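Local coordinates for ARF GTPase-activating protein GIT1 (Rattus norvegicus, PDB 6IUH) that probably stimulates GTP hydrolysis by ARF GTPases and, through a C-terminal four-helix domain resembling the focal-adhesion-targeting fold, probably docks partner proteins such as paxillin, at residues 9-13 against 14-18; 67-70 against 71-75; 102-105 against 106-110. One frame throughout, in Å; residues are numbered along the deposited sequence. Where two conformers were deposited one is given.

Interaction 1 of 3, residues 9-13 against 14-18; sequences GLPST and EDVIL
Glu-14, in the first turn of helix 13-35, bends back on the residue before it. Its chain turns at CG (chi2 76°), which brings OE1 to 3.1 Å from OG1 of Thr-13. A water accepting from Thr-13 N gives a weak bond to OE1, and another, beside the threonine hydroxyl, donates to OE2. Asp-15 answers the N-cap: its backbone N donates to OG of Ser-12 at 3.2 Å, the classic capping bond. Serine suits the place because its short hydroxyl reaches this amide, whose i-4 carbonyl, Pro-11 O, bonds Lys-130 instead. The Asp-15 carboxylate takes a water through OD2 (2.6 Å), and that water accepts from Ser-12 N, a water-mediated relative of the capping box. Val-16 donates its N to Ser-12 O at 3.0 Å, and its CG2 meets CG of the Pro-11 ring at 3.5 Å, a hydrophobic staple across the cap; inward, the valine packs on Val-123 and Thr-126 of helix 101-128. Ile-17 N bonds Thr-13 O at 2.9 Å, while its side chain packs on a bound partner chain. Two acidic side chains beside the first-turn amides would be expected to interact favourably with the positive end of the helix dipole.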
ATOM      1  N   GLY A   9       5.849  17.394 -14.627  1.00 55.76           N
ATOM      2  CA  GLY A   9       4.509  17.709 -14.165  1.00 56.26           C
ATOM      3  C   GLY A   9       3.765  16.456 -13.744  1.00 52.89           C
ATOM      4  O   GLY A   9       4.369  15.510 -13.240  1.00 60.50           O
ATOM      5  N   LEU A  10       2.452  16.444 -13.950  1.00 38.47           N
ATOM      6  CA  LEU A  10       1.653  15.264 -13.644  1.00 34.79           C
ATOM      7  C   LEU A  10       1.862  14.172 -14.687  1.00 33.52           C
ATOM      8  O   LEU A  10       1.882  14.448 -15.885  1.00 37.97           O
ATOM      9  CB  LEU A  10       0.168  15.617 -13.553  1.00 36.80           C
ATOM     10  CG  LEU A  10      -0.328  16.157 -12.213  1.00 38.64           C
ATOM     11  CD1 LEU A  10      -1.828  16.359 -12.262  1.00 41.42           C
ATOM     12  CD2 LEU A  10       0.043  15.209 -11.087  1.00 38.14           C
ATOM     13  N   PRO A  11       2.018  12.924 -14.226  1.00 34.53           N
ATOM     14  CA  PRO A  11       2.193  11.769 -15.112  1.00 32.55           C
ATOM     15  C   PRO A  11       0.904  11.416 -15.842  1.00 30.70           C
ATOM     16  O   PRO A  11      -0.165  11.860 -15.430  1.00 32.87           O
ATOM     17  CB  PRO A  11       2.595  10.653 -14.148  1.00 34.43           C
ATOM     18  CG  PRO A  11       1.938  11.037 -12.867  1.00 31.81           C
ATOM     19  CD  PRO A  11       2.015  12.533 -12.807  1.00 33.32           C
ATOM     20  N   SER A  12       1.006  10.626 -16.905  1.00 31.71           N
ATOM     21  CA  SER A  12      -0.173  10.203 -17.653  1.00 37.16           C
ATOM     22  C   SER A  12      -1.000   9.209 -16.845  1.00 35.22           C
ATOM     23  O   SER A  12      -0.465   8.486 -16.003  1.00 30.87           O
ATOM     24  CB  SER A  12       0.234   9.580 -18.989  1.00 42.68           C
ATOM     25  OG  SER A  12       0.969   8.387 -18.789  1.00 43.04           O
ATOM     26  N   THR A  13      -2.303   9.172 -17.106  1.00 36.06           N
ATOM     27  CA  THR A  13      -3.190   8.243 -16.412  1.00 36.44           C
ATOM     28  C   THR A  13      -2.771   6.796 -16.651  1.00 35.23           C
ATOM     29  O   THR A  13      -2.870   5.959 -15.756  1.00 35.40           O
ATOM     30  CB  THR A  13      -4.656   8.419 -16.851  1.00 48.42           C
ATOM     31  OG1 THR A  13      -4.739   8.351 -18.279  1.00 67.47           O
ATOM     32  CG2 THR A  13      -5.195   9.759 -16.378  1.00 39.83           C
ATOM     33  N   GLU A  14      -2.298   6.510 -17.860  1.00 39.60           N
ATOM     34  CA  GLU A  14      -1.846   5.166 -18.199  1.00 42.16           C
ATOM     35  C   GLU A  14      -0.651   4.752 -17.346  1.00 34.64           C
ATOM     36  O   GLU A  14      -0.586   3.622 -16.867  1.00 37.74           O
ATOM     37  CB  GLU A  14      -1.488   5.071 -19.685  1.00 50.47           C
ATOM     38  CG  GLU A  14      -2.686   5.091 -20.631  1.00 60.74           C
ATOM     39  CD  GLU A  14      -3.283   6.476 -20.809  1.00 68.05           C
ATOM     40  OE1 GLU A  14      -2.668   7.459 -20.344  1.00 73.85           O
ATOM     41  OE2 GLU A  14      -4.369   6.580 -21.418  1.00 73.11           O
ATOM     42  N   ASP A  15       0.292   5.670 -17.157  1.00 36.90           N
ATOM     43  CA  ASP A  15       1.467   5.385 -16.343  1.00 36.02           C
ATOM     44  C   ASP A  15       1.094   5.201 -14.875  1.00 31.54           C
ATOM     45  O   ASP A  15       1.622   4.317 -14.205  1.00 28.40           O
ATOM     46  CB  ASP A  15       2.510   6.493 -16.481  1.00 35.85           C
ATOM     47  CG  ASP A  15       3.261   6.427 -17.797  1.00 47.73           C
ATOM     48  OD1 ASP A  15       3.299   5.339 -18.408  1.00 49.80           O
ATOM     49  OD2 ASP A  15       3.820   7.462 -18.218  1.00 50.71           O
ATOM     50  N   VAL A  16       0.185   6.032 -14.378  1.00 32.32           N
ATOM     51  CA  VAL A  16      -0.238   5.934 -12.986  1.00 28.71           C
ATOM     52  C   VAL A  16      -0.942   4.607 -12.732  1.00 28.93           C
ATOM     53  O   VAL A  16      -0.707   3.957 -11.714  1.00 28.04           O
ATOM     54  CB  VAL A  16      -1.165   7.099 -12.588  1.00 32.93           C
ATOM     55  CG1 VAL A  16      -1.654   6.933 -11.158  1.00 32.76           C
ATOM     56  CG2 VAL A  16      -0.436   8.415 -12.739  1.00 39.09           C
ATOM     57  N   ILE A  17      -1.793   4.200 -13.670  1.00 28.25           N
ATOM     58  CA  ILE A  17      -2.488   2.920 -13.565  1.00 30.46           C
ATOM     59  C   ILE A  17      -1.501   1.753 -13.521  1.00 34.09           C
ATOM     60  O   ILE A  17      -1.647   0.840 -12.703  1.00 30.26           O
ATOM     61  CB  ILE A  17      -3.473   2.719 -14.734  1.00 38.48           C
ATOM     62  CG1 ILE A  17      -4.677   3.649 -14.573  1.00 34.59           C
ATOM     63  CG2 ILE A  17      -3.939   1.272 -14.810  1.00 41.15           C
ATOM     64  CD1 ILE A  17      -5.632   3.617 -15.741  1.00 38.55           C
ATOM     65  N   LEU A  18      -0.492   1.793 -14.387  1.00 35.01           N
ATOM     66  CA  LEU A  18       0.517   0.735 -14.438  1.00 35.20           C
ATOM     67  C   LEU A  18       1.247   0.575 -13.107  1.00 31.81           C
ATOM     68  O   LEU A  18       1.394  -0.540 -12.603  1.00 32.55           O
ATOM     69  CB  LEU A  18       1.530   1.008 -15.555  1.00 41.02           C
ATOM     70  CG  LEU A  18       1.039   0.801 -16.990  1.00 46.37           C
ATOM     71  CD1 LEU A  18       2.145   1.106 -17.990  1.00 50.83           C
ATOM     72  CD2 LEU A  18       0.517  -0.616 -17.181  1.00 48.95           C
TER
HETATM   73  O   HOH W   1       3.902   9.879 -17.226  1.00 41.46           O
HETATM   74  O   HOH W   2      -3.222  10.750 -19.527  1.00 42.34           O
HETATM   75  O   HOH W   3      -5.899   9.334 -20.938  1.00 60.70           O

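Interaction 2 of 3, residues 67-70 against 71-75; sequences EPVR and SSLRL
Val-69 and Leu-73, one turn apart, form the tight side of this contact: their side chains lie alongside each other and point the same way, CG1 of Val-69 against CD1 of Leu-73 at 3.7 Å. Leucine extends far enough to lie along its neighbour, and valine, branched at CB, presents a methyl to it. With Val-69 CG1 anti to the backbone N (chi1 178°), that methyl is turned to the leucine, and both residues pack on Phe-60 and Pro-64. Ser-72 is buried beside them; its small side chain fits against Leu-122 and Ile-125, and its hydroxyl is hydrogen-bonded to Gln-121, which satisfies it within the interface. These residues begin helix 67-87 of an antiparallel four-helix bundle, the focal-adhesion-targeting-like fold of the GIT C terminus, and Val-69 and Ser-72 face helix 101-128. Regular i to i+4 bonds run beneath, such as Leu-73 N to Val-69 O at 2.9 Å. The other side is looser and exposed. Arg-70, extended from CG to NE, bonds Pro-64 O through NE; its NH1 stands 3.6 Å from Glu-67 OE1, a long salt bridge in which the oxygen lies well off the guanidinium plane, so attraction of charge alone acts. In one of its two conformers Arg-74 bends at chi3 (-56°), folding its guanidinium back until Arg-70 O lies 3.8 Å above one face; the carbonyl accepts Arg-74 N at 3.1 Å.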
ATOM      1  N   GLU A  67      -1.475  20.400  -3.902  1.00 25.33           N
ATOM      2  CA  GLU A  67      -1.613  20.053  -2.493  1.00 23.81           C
ATOM      3  C   GLU A  67      -2.088  18.608  -2.273  1.00 20.56           C
ATOM      4  O   GLU A  67      -1.550  17.919  -1.406  1.00 23.14           O
ATOM      5  CB  GLU A  67      -2.567  21.034  -1.804  1.00 27.91           C
ATOM      6  CG  GLU A  67      -2.472  21.041  -0.289  1.00 30.07           C
ATOM      7  CD  GLU A  67      -1.274  21.826   0.221  1.00 39.95           C
ATOM      8  OE1 GLU A  67      -0.483  22.325  -0.608  1.00 37.59           O
ATOM      9  OE2 GLU A  67      -1.129  21.951   1.455  1.00 44.65           O
ATOM     10  N   PRO A  68      -3.089  18.136  -3.046  1.00 23.30           N
ATOM     11  CA  PRO A  68      -3.480  16.740  -2.804  1.00 19.57           C
ATOM     12  C   PRO A  68      -2.396  15.720  -3.160  1.00 20.54           C
ATOM     13  O   PRO A  68      -2.336  14.669  -2.525  1.00 20.13           O
ATOM     14  CB  PRO A  68      -4.704  16.559  -3.708  1.00 22.87           C
ATOM     15  CG  PRO A  68      -5.237  17.929  -3.905  1.00 26.62           C
ATOM     16  CD  PRO A  68      -4.028  18.803  -3.968  1.00 24.60           C
ATOM     17  N   VAL A  69      -1.565  16.011  -4.156  1.00 19.99           N
ATOM     18  CA  VAL A  69      -0.457  15.116  -4.483  1.00 19.70           C
ATOM     19  C   VAL A  69       0.554  15.077  -3.335  1.00 24.42           C
ATOM     20  O   VAL A  69       1.027  14.004  -2.957  1.00 25.30           O
ATOM     21  CB  VAL A  69       0.257  15.529  -5.785  1.00 20.62           C
ATOM     22  CG1 VAL A  69       1.441  14.608  -6.060  1.00 20.41           C
ATOM     23  CG2 VAL A  69      -0.714  15.496  -6.952  1.00 21.62           C
ATOM     24  N   ARG A  70       0.875  16.243  -2.781  1.00 23.39           N
ATOM     25  CA  ARG A  70       1.773  16.323  -1.630  1.00 22.42           C
ATOM     26  C   ARG A  70       1.259  15.480  -0.466  1.00 21.46           C
ATOM     27  O   ARG A  70       2.014  14.725   0.149  1.00 23.26           O
ATOM     28  CB  ARG A  70       1.946  17.774  -1.173  1.00 23.92           C
ATOM     29  CG  ARG A  70       2.583  18.694  -2.202  1.00 24.01           C
ATOM     30  CD  ARG A  70       2.671  20.118  -1.674  1.00 25.40           C
ATOM     31  NE  ARG A  70       3.246  21.034  -2.658  1.00 32.94           N
ATOM     32  CZ  ARG A  70       3.398  22.341  -2.464  1.00 39.67           C
ATOM     33  NH1 ARG A  70       3.019  22.892  -1.319  1.00 47.51           N
ATOM     34  NH2 ARG A  70       3.934  23.096  -3.414  1.00 40.64           N
ATOM     35  N   SER A  71      -0.032  15.615  -0.177  1.00 21.16           N
ATOM     36  CA  SER A  71      -0.658  14.895   0.928  1.00 26.42           C
ATOM     37  C   SER A  71      -0.682  13.390   0.693  1.00 25.57           C
ATOM     38  O   SER A  71      -0.342  12.607   1.583  1.00 22.11           O
ATOM     39  CB  SER A  71      -2.087  15.399   1.156  1.00 33.92           C
ATOM     40  OG  SER A  71      -2.715  14.693   2.211  1.00 51.00           O
ATOM     41  N   SER A  72      -1.090  12.986  -0.505  1.00 20.68           N
ATOM     42  CA  SER A  72      -1.207  11.566  -0.816  1.00 26.34           C
ATOM     43  C   SER A  72       0.162  10.890  -0.897  1.00 27.07           C
ATOM     44  O   SER A  72       0.316   9.740  -0.476  1.00 20.78           O
ATOM     45  CB  SER A  72      -1.980  11.368  -2.119  1.00 33.51           C
ATOM     46  OG  SER A  72      -3.335  11.761  -1.959  1.00 21.80           O
ATOM     47  N   LEU A  73       1.156  11.600  -1.423  1.00 20.05           N
ATOM     48  CA  LEU A  73       2.508  11.048  -1.473  1.00 20.00           C
ATOM     49  C   LEU A  73       3.064  10.867  -0.071  1.00 22.56           C
ATOM     50  O   LEU A  73       3.788   9.909   0.197  1.00 23.25           O
ATOM     51  CB  LEU A  73       3.436  11.939  -2.299  1.00 23.11           C
ATOM     52  CG  LEU A  73       3.289  11.801  -3.815  1.00 25.27           C
ATOM     53  CD1 LEU A  73       4.257  12.724  -4.535  1.00 26.87           C
ATOM     54  CD2 LEU A  73       3.504  10.355  -4.237  1.00 28.22           C
ATOM     55  N   ARG A  74       2.724  11.787   0.824  1.00 20.94           N
ATOM     56  CA  ARG A  74       3.166  11.694   2.207  0.58 21.98           C
ATOM     57  C   ARG A  74       2.604  10.435   2.861  1.00 25.34           C
ATOM     58  O   ARG A  74       3.322   9.715   3.554  1.00 22.66           O
ATOM     59  CB  ARG A  74       2.746  12.934   2.997  0.58 25.14           C
ATOM     60  CG  ARG A  74       3.327  12.995   4.399  0.58 32.56           C
ATOM     61  CD  ARG A  74       3.030  14.327   5.069  0.58 38.41           C
ATOM     62  NE  ARG A  74       3.498  15.459   4.274  0.58 38.15           N
ATOM     63  CZ  ARG A  74       2.697  16.320   3.656  0.58 36.94           C
ATOM     64  NH1 ARG A  74       1.382  16.188   3.745  0.58 36.89           N
ATOM     65  NH2 ARG A  74       3.212  17.320   2.952  0.58 40.04           N
ATOM     66  N   LEU A  75       1.324  10.169   2.628  1.00 25.19           N
ATOM     67  CA  LEU A  75       0.682   8.984   3.189  1.00 26.38           C
ATOM     68  C   LEU A  75       1.263   7.707   2.591  1.00 24.36           C
ATOM     69  O   LEU A  75       1.557   6.750   3.309  1.00 26.06           O
ATOM     70  CB  LEU A  75      -0.824   9.036   2.950  1.00 26.71           C
ATOM     71  CG  LEU A  75      -1.634   7.870   3.509  1.00 24.90           C
ATOM     72  CD1 LEU A  75      -1.447   7.767   5.011  1.00 28.46           C
ATOM     73  CD2 LEU A  75      -3.106   8.054   3.156  1.00 24.46           C
TER

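Interaction 3 of 3, residues 102-105 against 106-110; sequences QLLT and QQVIQ
Four successive i to i+4 backbone bonds, from Gln-106 N to Gln-102 O at 3.0 Å through Ile-109 N to Thr-105 O at 3.0 Å, join the two segments into continuous alpha-helix. They belong to the first turns of helix 101-128, the last helix of the four-helix bundle. On the inner side Leu-104 and Val-108 lie side by side, CD1 against CG2 at 3.9 Å, and both meet Phe-42; apolar branched residues suit this core position. Thr-105 lays CG2 beside CD1 of Ile-109 at 3.8 Å, its methyl anti to the backbone N (chi1 -61° for OG1), while OG1 bonds back to Phe-101 O. Both residues also pack on apolar side chains of a bound partner chain. The long amide of Gln-106 runs back over the preceding turn, CG 3.1 Å from Gln-102 O. A water accepts from Gln-106 NE2 and donates to Gln-102 OE1, each at 3.1 Å. An alanine in place of Gln-106 is likely to leave that water without its donor, and Gln-102 OE1 less firmly held. The OE1 of Gln-107 accepts a hydrogen bond from Arg-82 NH2, and its side chain runs alongside Leu-103, with NE2 4.1 Å from CD1.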
ATOM      1  N   GLN A 102      -0.427 -12.056  15.873  1.00 27.60           N
ATOM      2  CA  GLN A 102      -1.731 -11.415  15.752  1.00 29.12           C
ATOM      3  C   GLN A 102      -1.557  -9.907  15.645  1.00 28.32           C
ATOM      4  O   GLN A 102      -2.080  -9.272  14.731  1.00 26.96           O
ATOM      5  CB  GLN A 102      -2.623 -11.767  16.943  1.00 39.07           C
ATOM      6  CG  GLN A 102      -2.939 -13.249  17.055  1.00 45.18           C
ATOM      7  CD  GLN A 102      -3.713 -13.774  15.862  1.00 47.73           C
ATOM      8  OE1 GLN A 102      -4.477 -13.043  15.231  1.00 52.47           O
ATOM      9  NE2 GLN A 102      -3.517 -15.048  15.547  1.00 51.21           N
ATOM     10  N   LEU A 103      -0.812  -9.343  16.588  1.00 28.56           N
ATOM     11  CA  LEU A 103      -0.511  -7.920  16.577  1.00 28.29           C
ATOM     12  C   LEU A 103       0.256  -7.538  15.313  1.00 36.03           C
ATOM     13  O   LEU A 103      -0.039  -6.524  14.683  1.00 28.80           O
ATOM     14  CB  LEU A 103       0.288  -7.535  17.822  1.00 29.16           C
ATOM     15  CG  LEU A 103       0.770  -6.087  17.896  1.00 34.22           C
ATOM     16  CD1 LEU A 103      -0.406  -5.122  17.821  1.00 40.41           C
ATOM     17  CD2 LEU A 103       1.577  -5.859  19.167  1.00 40.19           C
ATOM     18  N   LEU A 104       1.233  -8.362  14.946  1.00 30.56           N
ATOM     19  CA  LEU A 104       2.030  -8.132  13.745  1.00 29.39           C
ATOM     20  C   LEU A 104       1.171  -8.048  12.488  1.00 28.27           C
ATOM     21  O   LEU A 104       1.265  -7.091  11.723  1.00 28.68           O
ATOM     22  CB  LEU A 104       3.065  -9.241  13.578  1.00 34.17           C
ATOM     23  CG  LEU A 104       3.774  -9.271  12.224  1.00 31.17           C
ATOM     24  CD1 LEU A 104       4.694  -8.069  12.071  1.00 33.41           C
ATOM     25  CD2 LEU A 104       4.541 -10.575  12.066  1.00 35.90           C
ATOM     26  N   THR A 105       0.340  -9.065  12.281  1.00 24.24           N
ATOM     27  CA  THR A 105      -0.526  -9.122  11.110  1.00 24.31           C
ATOM     28  C   THR A 105      -1.470  -7.926  11.063  1.00 26.23           C
ATOM     29  O   THR A 105      -1.693  -7.342  10.000  1.00 24.64           O
ATOM     30  CB  THR A 105      -1.341 -10.425  11.086  1.00 28.87           C
ATOM     31  OG1 THR A 105      -0.445 -11.541  11.037  1.00 30.76           O
ATOM     32  CG2 THR A 105      -2.252 -10.465   9.871  1.00 29.37           C
ATOM     33  N   GLN A 106      -2.013  -7.557  12.218  1.00 25.97           N
ATOM     34  CA  GLN A 106      -2.874  -6.380  12.301  1.00 22.97           C
ATOM     35  C   GLN A 106      -2.147  -5.131  11.820  1.00 26.08           C
ATOM     36  O   GLN A 106      -2.663  -4.389  10.987  1.00 25.01           O
ATOM     37  CB  GLN A 106      -3.379  -6.173  13.730  1.00 22.84           C
ATOM     38  CG  GLN A 106      -4.386  -7.222  14.191  1.00 26.97           C
ATOM     39  CD  GLN A 106      -4.567  -7.232  15.696  1.00 32.04           C
ATOM     40  OE1 GLN A 106      -4.076  -6.348  16.396  1.00 31.20           O
ATOM     41  NE2 GLN A 106      -5.270  -8.240  16.203  1.00 32.49           N
ATOM     42  N   GLN A 107      -0.942  -4.911  12.337  1.00 24.41           N
ATOM     43  CA  GLN A 107      -0.176  -3.722  11.986  1.00 22.18           C
ATOM     44  C   GLN A 107       0.203  -3.722  10.508  1.00 22.94           C
ATOM     45  O   GLN A 107       0.145  -2.687   9.843  1.00 28.33           O
ATOM     46  CB  GLN A 107       1.073  -3.619  12.858  1.00 24.48           C
ATOM     47  CG  GLN A 107       0.773  -3.318  14.320  1.00 29.64           C
ATOM     48  CD  GLN A 107       0.033  -2.005  14.499  1.00 34.90           C
ATOM     49  OE1 GLN A 107       0.426  -0.978  13.946  1.00 37.53           O
ATOM     50  NE2 GLN A 107      -1.048  -2.036  15.271  1.00 34.43           N
ATOM     51  N   VAL A 108       0.578  -4.890   9.997  1.00 22.03           N
ATOM     52  CA  VAL A 108       0.968  -5.026   8.599  1.00 21.44           C
ATOM     53  C   VAL A 108      -0.190  -4.680   7.654  1.00 24.85           C
ATOM     54  O   VAL A 108      -0.012  -3.927   6.695  1.00 27.58           O
ATOM     55  CB  VAL A 108       1.483  -6.454   8.311  1.00 26.84           C
ATOM     56  CG1 VAL A 108       1.532  -6.726   6.819  1.00 34.50           C
ATOM     57  CG2 VAL A 108       2.855  -6.650   8.944  1.00 31.92           C
ATOM     58  N   ILE A 109      -1.379  -5.207   7.935  1.00 25.90           N
ATOM     59  CA  ILE A 109      -2.540  -4.935   7.090  1.00 20.77           C
ATOM     60  C   ILE A 109      -2.971  -3.463   7.179  1.00 26.09           C
ATOM     61  O   ILE A 109      -3.419  -2.885   6.188  1.00 25.01           O
ATOM     62  CB  ILE A 109      -3.728  -5.859   7.450  1.00 18.55           C
ATOM     63  CG1 ILE A 109      -3.340  -7.323   7.218  1.00 22.05           C
ATOM     64  CG2 ILE A 109      -4.956  -5.516   6.615  1.00 19.91           C
ATOM     65  CD1 ILE A 109      -4.397  -8.313   7.650  1.00 25.81           C
ATOM     66  N   GLN A 110      -2.820  -2.852   8.352  1.00 23.22           N
ATOM     67  CA  GLN A 110      -3.096  -1.418   8.499  1.00 23.27           C
ATOM     68  C   GLN A 110      -2.224  -0.592   7.550  1.00 23.34           C
ATOM     69  O   GLN A 110      -2.707   0.322   6.875  1.00 20.66           O
ATOM     70  CB  GLN A 110      -2.861  -0.952   9.939  1.00 25.41           C
ATOM     71  CG  GLN A 110      -3.822  -1.520  10.970  1.00 27.55           C
ATOM     72  CD  GLN A 110      -3.622  -0.893  12.335  1.00 29.69           C
ATOM     73  OE1 GLN A 110      -3.036   0.182  12.453  1.00 31.47           O
ATOM     74  NE2 GLN A 110      -4.109  -1.560  13.376  1.00 26.45           N
TER
HETATM   75  O   HOH W   4      -6.459 -10.701  14.759  1.00 39.68           O

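From the N terminus, interaction 1 starts helix 13-35, interaction 2 starts helix 67-87 and interaction 3 lies in the first turns of helix 101-128. Each is local and closes no long loop; they follow in series, neither nesting nor crossing. Interactions 1 and 2 touch where Leu-10 CD2 meets Val-69 CG2 at 4.2 Å, joining the N-terminal arm to the third helix, and both pack on the late turns of helix 101-128. Interaction 3 lies at the opposite side of the chain's centre from interaction 1, their centres about 31 Å apart. Its first turns meet helices 13-35, 42-57 and 67-87, so helix 101-128 links both ends of the bundle.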